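Long-range contact in putative membrane protein (PDB 3C8I), which is of unknown function but belongs to the DUF3239 family, the present chain being the C-terminal part of a predicted membrane protein: residues B[16-21]-B[111-116]. Sequence-based numbering, arbitrary orientation.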
loop_
_atom_site.group_PDB
_atom_site.type_symbol
_atom_site.label_atom_id
_atom_site.label_comp_id
_atom_site.label_asym_id
_atom_site.label_seq_id
_atom_site.Cartn_x
_atom_site.Cartn_y
_atom_site.Cartn_z
ATOM N N LEU B 16 -14.371 15.405 11.197
ATOM C CA LEU B 16 -13.230 16.276 11.076
ATOM C C LEU B 16 -12.227 15.966 12.160
ATOM O O LEU B 16 -12.591 15.823 13.319
ATOM C CB LEU B 16 -13.655 17.737 11.182
ATOM C CG LEU B 16 -14.356 18.287 9.940
ATOM C CD1 LEU B 16 -14.932 19.676 10.257
ATOM C CD2 LEU B 16 -13.388 18.301 8.730
ATOM N N VAL B 17 -10.960 15.908 11.775
ATOM C CA VAL B 17 -9.867 15.812 12.712
ATOM C C VAL B 17 -8.893 16.955 12.430
ATOM O O VAL B 17 -8.717 17.362 11.282
ATOM C CB VAL B 17 -9.162 14.409 12.652
ATOM C CG1 VAL B 17 -10.161 13.294 12.969
ATOM C CG2 VAL B 17 -8.490 14.140 11.293
ATOM N N PRO B 18 -8.249 17.472 13.472
ATOM C CA PRO B 18 -7.167 18.413 13.192
ATOM C C PRO B 18 -5.922 17.697 12.663
ATOM O O PRO B 18 -5.606 16.583 13.108
ATOM C CB PRO B 18 -6.878 19.027 14.552
ATOM C CG PRO B 18 -7.279 17.991 15.517
ATOM C CD PRO B 18 -8.419 17.248 14.920
ATOM N N ALA B 19 -5.249 18.335 11.716
ATOM C CA ALA B 19 -3.920 17.919 11.281
ATOM C C ALA B 19 -3.021 19.159 11.161
ATOM O O ALA B 19 -3.516 20.300 11.088
ATOM C CB ALA B 19 -3.988 17.117 9.948
ATOM N N MET B 20 -1.715 18.943 11.163
ATOM C CA MET B 20 -0.750 20.018 11.195
ATOM C C MET B 20 0.549 19.554 10.555
ATOM O O MET B 20 0.952 18.391 10.714
ATOM C CB MET B 20 -0.506 20.402 12.673
ATOM C CG MET B 20 0.339 21.670 12.928
ATOM S SD MET B 20 0.317 22.136 14.706
ATOM C CE MET B 20 -1.411 22.352 14.941
ATOM N N ILE B 21 1.233 20.472 9.875
ATOM C CA ILE B 21 2.526 20.162 9.269
ATOM C C ILE B 21 3.548 20.007 10.389
ATOM O O ILE B 21 3.784 20.940 11.173
ATOM C CB ILE B 21 3.008 21.210 8.250
ATOM C CG1 ILE B 21 1.970 21.439 7.138
ATOM C CG2 ILE B 21 4.409 20.805 7.701
ATOM C CD1 ILE B 21 2.378 22.535 6.117
ATOM N N SER B 111 -12.261 26.221 12.143
ATOM C CA SER B 111 -12.948 26.790 13.305
ATOM C C SER B 111 -13.911 25.796 13.979
ATOM O O SER B 111 -14.092 25.852 15.191
ATOM C CB SER B 111 -13.678 28.091 12.926
ATOM O OG SER B 111 -14.541 27.877 11.824
ATOM N N THR B 112 -14.499 24.886 13.209
ATOM C CA THR B 112 -15.387 23.848 13.749
ATOM C C THR B 112 -14.648 22.830 14.644
ATOM O O THR B 112 -15.212 22.313 15.617
ATOM C CB THR B 112 -16.073 23.065 12.606
ATOM O OG1 THR B 112 -16.953 23.929 11.881
ATOM C CG2 THR B 112 -16.856 21.891 13.137
ATOM N N ILE B 113 -13.393 22.531 14.319
ATOM C CA ILE B 113 -12.613 21.604 15.143
ATOM C C ILE B 113 -12.310 22.287 16.479
ATOM O O ILE B 113 -11.780 23.401 16.504
ATOM C CB ILE B 113 -11.317 21.110 14.426
ATOM C CG1 ILE B 113 -11.678 20.227 13.228
ATOM C CG2 ILE B 113 -10.409 20.329 15.388
ATOM C CD1 ILE B 113 -10.576 20.162 12.188
ATOM N N PRO B 114 -12.692 21.640 17.599
ATOM C CA PRO B 114 -12.412 22.211 18.919
ATOM C C PRO B 114 -10.992 22.770 19.064
ATOM O O PRO B 114 -10.014 22.139 18.647
ATOM C CB PRO B 114 -12.631 21.018 19.852
ATOM C CG PRO B 114 -13.727 20.283 19.215
ATOM C CD PRO B 114 -13.454 20.377 17.717
ATOM N N SER B 115 -10.903 23.967 19.634
ATOM C CA SER B 115 -9.633 24.613 19.924
ATOM C C SER B 115 -8.728 23.722 20.759
ATOM O O SER B 115 -7.510 23.744 20.588
ATOM C CB SER B 115 -9.898 25.908 20.679
ATOM O OG SER B 115 -10.956 25.709 21.607
ATOM N N GLU B 116 -9.329 22.955 21.668
ATOM C CA GLU B 116 -8.582 22.073 22.598
ATOM C C GLU B 116 -7.952 20.863 21.895
ATOM O O GLU B 116 -6.879 20.388 22.291
ATOM C CB GLU B 116 -9.479 21.606 23.757
ATOM C CG GLU B 116 -10.898 21.157 23.341
ATOM C CD GLU B 116 -11.947 22.281 23.406
ATOM O OE1 GLU B 116 -11.577 23.474 23.517
ATOM O OE2 GLU B 116 -13.159 21.967 23.332
#
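Ile113 lays its side chain over Leu16, the backbone of Val17 and the ring of Pro18, on strand 16-24. The link between two helices packs here against an antiparallel sheet, within the DUF3239 family region. The strand lies inside that sheet, between strands 70-80 and 29-36. Ile113 sits in the short link between helices 103-112 and 115-124, and is the first residue past the earlier helix to leave helical backbone angles. No hydrogen bond joins the two segments, so the contact rests on apolar packing.

The two branches of Ile113 divide the work. CG1 is anti to the carbonyl carbon (chi1 -67°) and runs to Leu16, where it lies 3.8 Å from Leu16 CB. CG2 is anti to the backbone N and meets one side of the Pro18 ring. It lies 3.7 Å from Pro18 CD and 3.9 Å from both Pro18 CB and Pro18 CG, so it touches three ring carbons. Pro18 and Ile113 also have the nearest CA atoms of the two segments, 6.6 Å apart.

Leu16 also reaches the last turn of helix 103-112. Its CD1 is 4.1 Å from Thr112 CG2, and the two side chains cross at about a right angle. This edge is more open to solvent than the buried Pro18 and Ile113. The Thr112 hydroxyl takes no part in the contact, since OG1 hydrogen-bonds to Arg108 O within its own helix.

Trp118 of helix 115-124 touches both Pro18 and Ile113, which ties the second helix to the same patch. Val17 turns its side chain away, and its backbone makes the contact instead: Ile113 CD1 lies against the peptide group, 3.6 Å from Val17 C and 3.5 Å from Val17 O.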